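Local coordinates for protein putative alpha-L-fucosidase (Bacteroides thetaiotaomicron, PDB 4H41) that is a putative alpha-L-fucosidase with a TIM-barrel fold, probably acting in the breakdown of host glycans, at residues L58-M63 / D103-L108; V71-S76 / F81-S86. One frame throughout, in Å; residues are numbered along the deposited sequence.

Interaction 1 of 2, residues L58-M63 / D103-L108; sequences LDFQHM and DMYLRL
Phe-60 and Leu-108 mark the closest backbone approach of the two helical segments, their CA atoms 7.2 Å apart, with the Phe-60 ring reaching across to the second helix. The ring lies with one face against Leu-108: CB of Leu-108 sits 3.7 Å from the centroid of the Phe-60 ring and only 10° off its normal, a CH-pi contact over the middle of the face. With its CG anti to the carbonyl carbon (chi1 -68°), Leu-108 also brings CD1 within 4.0 Å of Phe-60 CE1. The opposite face is met from within its own helix by SE of selenomethionine Met-63, 4.2 Å above the ring plane and displaced toward the rim. The side chains of Tyr-105 and Phe-60 cross at about a right angle, with Tyr-105 CD1 4.0 Å from Phe-60 CE1. These contacts join neighbouring helices of the outer layer of a TIM barrel: helix 53-65 precedes strand 70-73 in the chain, helix 101-111 follows it. Replacing Phe-60 by an alanine would probably open a gap between Leu-108 CB and Met-63 SE, leaving both without the ring that separates them. Trp-56, one turn earlier on helix 53-65, extends the seam by touching Leu-108 and meeting the Tyr-105 ring edge-to-face. A polar link lies farther along: Arg-107 grips Asp-103 side-on, NE and NH2 each 3.0 Å from Asp-103 OD2 and approaching from the same face of the carboxylate, while its NH1 forms a salt bridge to Glu-53 on the other helix.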
loop_
_atom_site.group_PDB
_atom_site.type_symbol
_atom_site.label_atom_id
_atom_site.label_comp_id
_atom_site.label_asym_id
_atom_site.label_seq_id
_atom_site.Cartn_x
_atom_site.Cartn_y
_atom_site.Cartn_z
ATOM N N LEU B 58 19.281 -6.291 -14.695
ATOM C CA LEU B 58 19.413 -7.082 -13.462
ATOM C C LEU B 58 18.160 -7.949 -13.218
ATOM O O LEU B 58 18.278 -9.108 -12.820
ATOM C CB LEU B 58 19.671 -6.146 -12.284
ATOM C CG LEU B 58 19.728 -6.766 -10.890
ATOM C CD1 LEU B 58 20.871 -7.781 -10.799
ATOM C CD2 LEU B 58 19.910 -5.675 -9.805
ATOM N N ASP B 59 16.964 -7.422 -13.509
ATOM C CA ASP B 59 15.764 -8.242 -13.334
ATOM C C ASP B 59 15.742 -9.409 -14.283
ATOM O O ASP B 59 15.337 -10.506 -13.873
ATOM C CB ASP B 59 14.439 -7.447 -13.470
ATOM C CG ASP B 59 13.588 -7.705 -12.254
ATOM O OD1 ASP B 59 14.135 -7.671 -11.141
ATOM O OD2 ASP B 59 12.377 -7.975 -12.421
ATOM N N PHE B 60 16.216 -9.230 -15.504
ATOM C CA PHE B 60 16.269 -10.348 -16.453
ATOM C C PHE B 60 17.220 -11.437 -15.927
ATOM O O PHE B 60 16.978 -12.633 -16.139
ATOM C CB PHE B 60 16.669 -9.876 -17.841
ATOM C CG PHE B 60 15.489 -9.510 -18.726
ATOM C CD1 PHE B 60 14.673 -8.420 -18.413
ATOM C CD2 PHE B 60 15.213 -10.233 -19.883
ATOM C CE1 PHE B 60 13.583 -8.077 -19.219
ATOM C CE2 PHE B 60 14.148 -9.861 -20.716
ATOM C CZ PHE B 60 13.369 -8.759 -20.398
ATOM N N GLN B 61 18.307 -11.040 -15.240
ATOM C CA GLN B 61 19.217 -11.994 -14.603
ATOM C C GLN B 61 18.508 -12.784 -13.489
ATOM O O GLN B 61 18.690 -14.007 -13.414
ATOM C CB GLN B 61 20.435 -11.287 -14.017
ATOM C CG GLN B 61 21.354 -10.638 -15.042
ATOM C CD GLN B 61 22.464 -9.927 -14.346
ATOM O OE1 GLN B 61 23.167 -10.534 -13.532
ATOM N NE2 GLN B 61 22.698 -8.658 -14.677
ATOM N N HIS B 62 17.664 -12.104 -12.675
ATOM C CA HIS B 62 16.908 -12.774 -11.594
ATOM C C HIS B 62 15.905 -13.751 -12.216
ATOM O O HIS B 62 15.692 -14.843 -11.690
ATOM C CB HIS B 62 16.166 -11.766 -10.649
ATOM C CG HIS B 62 17.056 -10.857 -9.838
ATOM N ND1 HIS B 62 18.120 -11.356 -9.098
ATOM C CD2 HIS B 62 16.942 -9.534 -9.597
ATOM C CE1 HIS B 62 18.664 -10.310 -8.490
ATOM N NE2 HIS B 62 17.995 -9.183 -8.771
HETATM N N MSE B 63 15.329 -13.387 -13.377
HETATM C CA MSE B 63 14.398 -14.264 -14.094
HETATM C C MSE B 63 15.096 -15.481 -14.632
HETATM O O MSE B 63 14.622 -16.601 -14.467
HETATM C CB MSE B 63 13.745 -13.514 -15.268
HETATM C CG MSE B 63 12.801 -12.403 -14.867
HETATM SE SE MSE B 63 12.345 -11.447 -16.519
HETATM C CE MSE B 63 11.652 -9.823 -15.726
ATOM N N ASP B 103 12.345 -1.886 -27.899
ATOM C CA ASP B 103 13.753 -2.064 -28.255
ATOM C C ASP B 103 14.519 -2.635 -27.062
ATOM O O ASP B 103 15.265 -3.599 -27.207
ATOM C CB ASP B 103 14.376 -0.723 -28.670
ATOM C CG ASP B 103 15.899 -0.758 -28.712
ATOM O OD1 ASP B 103 16.449 -1.380 -29.637
ATOM O OD2 ASP B 103 16.537 -0.225 -27.771
HETATM N N MSE B 104 14.312 -2.060 -25.878
HETATM C CA MSE B 104 15.037 -2.489 -24.687
HETATM C C MSE B 104 14.731 -3.921 -24.346
HETATM O O MSE B 104 15.664 -4.699 -24.133
HETATM C CB MSE B 104 14.698 -1.601 -23.475
HETATM C CG MSE B 104 15.573 -1.887 -22.281
HETATM SE SE MSE B 104 14.859 -1.041 -20.716
HETATM C CE MSE B 104 13.272 -2.182 -20.497
ATOM N N TYR B 105 13.451 -4.272 -24.260
ATOM C CA TYR B 105 13.074 -5.650 -23.920
ATOM C C TYR B 105 13.534 -6.646 -24.958
ATOM O O TYR B 105 13.950 -7.734 -24.594
ATOM C CB TYR B 105 11.565 -5.793 -23.717
ATOM C CG TYR B 105 11.045 -5.075 -22.503
ATOM C CD1 TYR B 105 11.668 -5.216 -21.259
ATOM C CD2 TYR B 105 9.872 -4.332 -22.557
ATOM C CE1 TYR B 105 11.145 -4.617 -20.122
ATOM C CE2 TYR B 105 9.347 -3.725 -21.419
ATOM C CZ TYR B 105 9.986 -3.872 -20.207
ATOM O OH TYR B 105 9.447 -3.303 -19.084
ATOM N N LEU B 106 13.440 -6.317 -26.238
ATOM C CA LEU B 106 13.924 -7.223 -27.291
ATOM C C LEU B 106 15.430 -7.470 -27.150
ATOM O O LEU B 106 15.862 -8.618 -27.293
ATOM C CB LEU B 106 13.583 -6.682 -28.653
ATOM C CG LEU B 106 12.119 -6.863 -29.047
ATOM C CD1 LEU B 106 11.767 -6.001 -30.238
ATOM C CD2 LEU B 106 11.811 -8.301 -29.399
ATOM N N ARG B 107 16.218 -6.436 -26.829
ATOM C CA ARG B 107 17.670 -6.586 -26.643
ATOM C C ARG B 107 17.965 -7.418 -25.400
ATOM O O ARG B 107 18.848 -8.269 -25.421
ATOM C CB ARG B 107 18.369 -5.224 -26.562
ATOM C CG ARG B 107 18.490 -4.559 -27.928
ATOM C CD ARG B 107 19.348 -3.305 -27.899
ATOM N NE ARG B 107 18.710 -2.218 -27.160
ATOM C CZ ARG B 107 18.955 -1.860 -25.907
ATOM N NH1 ARG B 107 19.868 -2.510 -25.186
ATOM N NH2 ARG B 107 18.285 -0.851 -25.356
ATOM N N LEU B 108 17.222 -7.191 -24.315
ATOM C CA LEU B 108 17.438 -7.953 -23.089
ATOM C C LEU B 108 17.015 -9.413 -23.290
ATOM O O LEU B 108 17.717 -10.310 -22.834
ATOM C CB LEU B 108 16.689 -7.328 -21.906
ATOM C CG LEU B 108 17.221 -5.974 -21.454
ATOM C CD1 LEU B 108 16.353 -5.395 -20.356
ATOM C CD2 LEU B 108 18.697 -6.070 -20.974
#

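Interaction 2 of 2, residues V71-S76 / F81-S86; sequences VIMIRS and FMTYPS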
loop_
_atom_site.group_PDB
_atom_site.type_symbol
_atom_site.label_atom_id
_atom_site.label_comp_id
_atom_site.label_asym_id
_atom_site.label_seq_id
_atom_site.Cartn_x
_atom_site.Cartn_y
_atom_site.Cartn_z
ATOM N N VAL B 71 9.153 -13.718 -21.964
ATOM C CA VAL B 71 8.721 -12.443 -21.368
ATOM C C VAL B 71 7.674 -11.827 -22.276
ATOM O O VAL B 71 7.807 -11.859 -23.519
ATOM C CB VAL B 71 9.887 -11.496 -21.070
ATOM C CG1 VAL B 71 10.780 -12.071 -19.988
ATOM C CG2 VAL B 71 10.700 -11.187 -22.335
ATOM N N ILE B 72 6.598 -11.330 -21.674
ATOM C CA ILE B 72 5.455 -10.832 -22.417
ATOM C C ILE B 72 5.166 -9.399 -22.036
ATOM O O ILE B 72 4.680 -9.158 -20.907
ATOM C CB ILE B 72 4.203 -11.693 -22.153
ATOM C CG1 ILE B 72 4.455 -13.209 -22.423
ATOM C CG2 ILE B 72 3.032 -11.133 -22.972
ATOM C CD1 ILE B 72 4.373 -14.066 -21.190
HETATM N N MSE B 73 5.370 -8.456 -22.970
HETATM C CA MSE B 73 5.069 -7.044 -22.683
HETATM C C MSE B 73 3.584 -6.912 -22.766
HETATM O O MSE B 73 3.019 -7.179 -23.811
HETATM C CB MSE B 73 5.787 -6.124 -23.663
HETATM C CG MSE B 73 5.810 -4.683 -23.156
HETATM SE SE MSE B 73 6.561 -3.516 -24.514
HETATM C CE MSE B 73 5.243 -3.789 -25.777
ATOM N N ILE B 74 2.934 -6.638 -21.661
ATOM C CA ILE B 74 1.481 -6.845 -21.558
ATOM C C ILE B 74 0.624 -6.009 -22.515
ATOM O O ILE B 74 -0.324 -6.556 -23.066
ATOM C CB ILE B 74 1.014 -6.731 -20.074
ATOM C CG1 ILE B 74 -0.354 -7.393 -19.878
ATOM C CG2 ILE B 74 1.036 -5.307 -19.583
ATOM C CD1 ILE B 74 -0.729 -7.660 -18.400
ATOM N N ARG B 75 0.953 -4.739 -22.771
ATOM C CA ARG B 75 0.203 -3.937 -23.740
ATOM C C ARG B 75 1.071 -2.813 -24.245
ATOM O O ARG B 75 1.593 -1.984 -23.476
ATOM C CB ARG B 75 -1.143 -3.439 -23.209
ATOM C CG ARG B 75 -1.089 -2.572 -21.972
ATOM C CD ARG B 75 -2.459 -2.422 -21.343
ATOM N NE ARG B 75 -2.999 -3.677 -20.813
ATOM C CZ ARG B 75 -2.777 -4.185 -19.600
ATOM N NH1 ARG B 75 -1.982 -3.556 -18.736
ATOM N NH2 ARG B 75 -3.328 -5.340 -19.247
ATOM N N SER B 76 1.296 -2.816 -25.568
ATOM C CA SER B 76 2.192 -1.886 -26.215
ATOM C C SER B 76 1.770 -0.422 -26.065
ATOM O O SER B 76 2.597 0.480 -26.213
ATOM C CB SER B 76 2.367 -2.247 -27.684
ATOM O OG SER B 76 1.133 -2.324 -28.373
ATOM N N PHE B 81 -0.819 6.456 -23.500
ATOM C CA PHE B 81 0.535 6.020 -23.130
ATOM C C PHE B 81 0.989 4.904 -24.065
ATOM O O PHE B 81 0.186 4.057 -24.459
ATOM C CB PHE B 81 0.591 5.581 -21.670
ATOM C CG PHE B 81 0.523 6.743 -20.721
ATOM C CD1 PHE B 81 1.664 7.454 -20.391
ATOM C CD2 PHE B 81 -0.695 7.203 -20.254
ATOM C CE1 PHE B 81 1.593 8.590 -19.592
ATOM C CE2 PHE B 81 -0.760 8.296 -19.384
ATOM C CZ PHE B 81 0.370 9.039 -19.134
HETATM N N MSE B 82 2.280 4.917 -24.437
HETATM C CA MSE B 82 2.850 3.914 -25.319
HETATM C C MSE B 82 4.237 3.500 -24.835
HETATM O O MSE B 82 4.894 4.205 -24.074
HETATM C CB MSE B 82 2.898 4.400 -26.768
HETATM C CG MSE B 82 3.840 5.563 -26.977
HETATM SE SE MSE B 82 3.793 6.291 -28.788
HETATM C CE MSE B 82 2.287 7.386 -28.634
ATOM N N THR B 83 4.671 2.342 -25.323
ATOM C CA THR B 83 5.943 1.724 -24.950
ATOM C C THR B 83 7.034 1.903 -25.984
ATOM O O THR B 83 8.163 1.480 -25.743
ATOM C CB THR B 83 5.728 0.217 -24.731
ATOM O OG1 THR B 83 5.324 -0.401 -25.947
ATOM C CG2 THR B 83 4.756 -0.074 -23.622
ATOM N N TYR B 84 6.708 2.438 -27.153
ATOM C CA TYR B 84 7.683 2.635 -28.229
ATOM C C TYR B 84 7.238 3.854 -29.073
ATOM O O TYR B 84 6.065 4.231 -28.985
ATOM C CB TYR B 84 7.792 1.357 -29.079
ATOM C CG TYR B 84 6.588 1.098 -29.956
ATOM C CD1 TYR B 84 5.424 0.552 -29.430
ATOM C CD2 TYR B 84 6.609 1.409 -31.311
ATOM C CE1 TYR B 84 4.298 0.353 -30.222
ATOM C CE2 TYR B 84 5.498 1.181 -32.122
ATOM C CZ TYR B 84 4.366 0.589 -31.583
ATOM O OH TYR B 84 3.223 0.469 -32.328
ATOM N N PRO B 85 8.121 4.425 -29.915
ATOM C CA PRO B 85 7.757 5.643 -30.665
ATOM C C PRO B 85 6.938 5.308 -31.900
ATOM O O PRO B 85 7.446 5.311 -33.014
ATOM C CB PRO B 85 9.114 6.271 -31.001
ATOM C CG PRO B 85 10.038 5.120 -31.090
ATOM C CD PRO B 85 9.549 4.100 -30.090
ATOM N N SER B 86 5.665 4.984 -31.678
ATOM C CA SER B 86 4.729 4.587 -32.729
ATOM C C SER B 86 4.366 5.735 -33.655
ATOM O O SER B 86 3.634 6.618 -33.227
ATOM C CB SER B 86 3.439 4.063 -32.094
ATOM O OG SER B 86 2.370 3.972 -33.023
#
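The Tyr-84 ring meets Ser-76 with its edge, Ser-76 CB lying near the ring plane and 4.1 Å from Tyr-84 CE1. Thr-83 OG1, from the preceding residue, is also in plane at the edge of this ring. The other flat group, the Arg-75 guanidinium, has Ile-74 CG2 3.6 Å above one face toward the rim; it leads away from 81-86, and its NH1 bonds to Ile-42 O. Tyr-84 packs on Val-142 and Val-146 of helix 136-151, and its OH is hydrogen-bonded to Glu-145. The polar centre is the carbonyl of Ser-76, which accepts two bonds from one residue: Thr-83 N and Thr-83 OG1 each lie 2.9 Å from Ser-76 O. The amide arrives with a C=O...N angle of 155°, whereas the hydroxyl comes from further to the side at 114°. A chi1 of 64° places OG1 between the backbone N and the carbonyl carbon of Thr-83, close enough to the amide for both to reach one acceptor. Selenomethionine Met-73 then reaches Thr-83 tip to tip, Met-73 CE 3.4 Å from Thr-83 OG1, while Thr-83 CG2 rests 3.7 Å from Arg-75 O. The Ser-76/Thr-83 pair stands one step beyond the small antiparallel hairpin of strands 77-78 and 81-82, which rises from the C-terminal end of barrel strand 70-73. With Ser-76 OG bonded to Gly-119 O, the hydroxyl and the carbonyl oxygen of this buried serine are both engaged, and the doubly gripped carbonyl suggests that the hairpin base is held by side chain as well as backbone.

Interaction 2 is nested within the loop closed by interaction 1: the chain runs through 58-63, 71-76, 81-86 and then 103-108. The centres are 14 Å apart, and strand 70-73 of the eight-stranded parallel barrel connects them. Val-71 and Met-73 of this strand meet the helix seam directly: Val-71 CG1 is 3.9 Å from Met-63 SE, Val-71 CG2 is 4.0 Å from Phe-60 CE2, and Met-73 SE is 3.9 Å from Tyr-105 CD2. Interaction 1 thus packs helices 53-65 and 101-111 outside this strand, whereas interaction 2 lies at the base of the hairpin that follows its C-terminal end, the end where TIM-barrel enzymes generally carry their active sites.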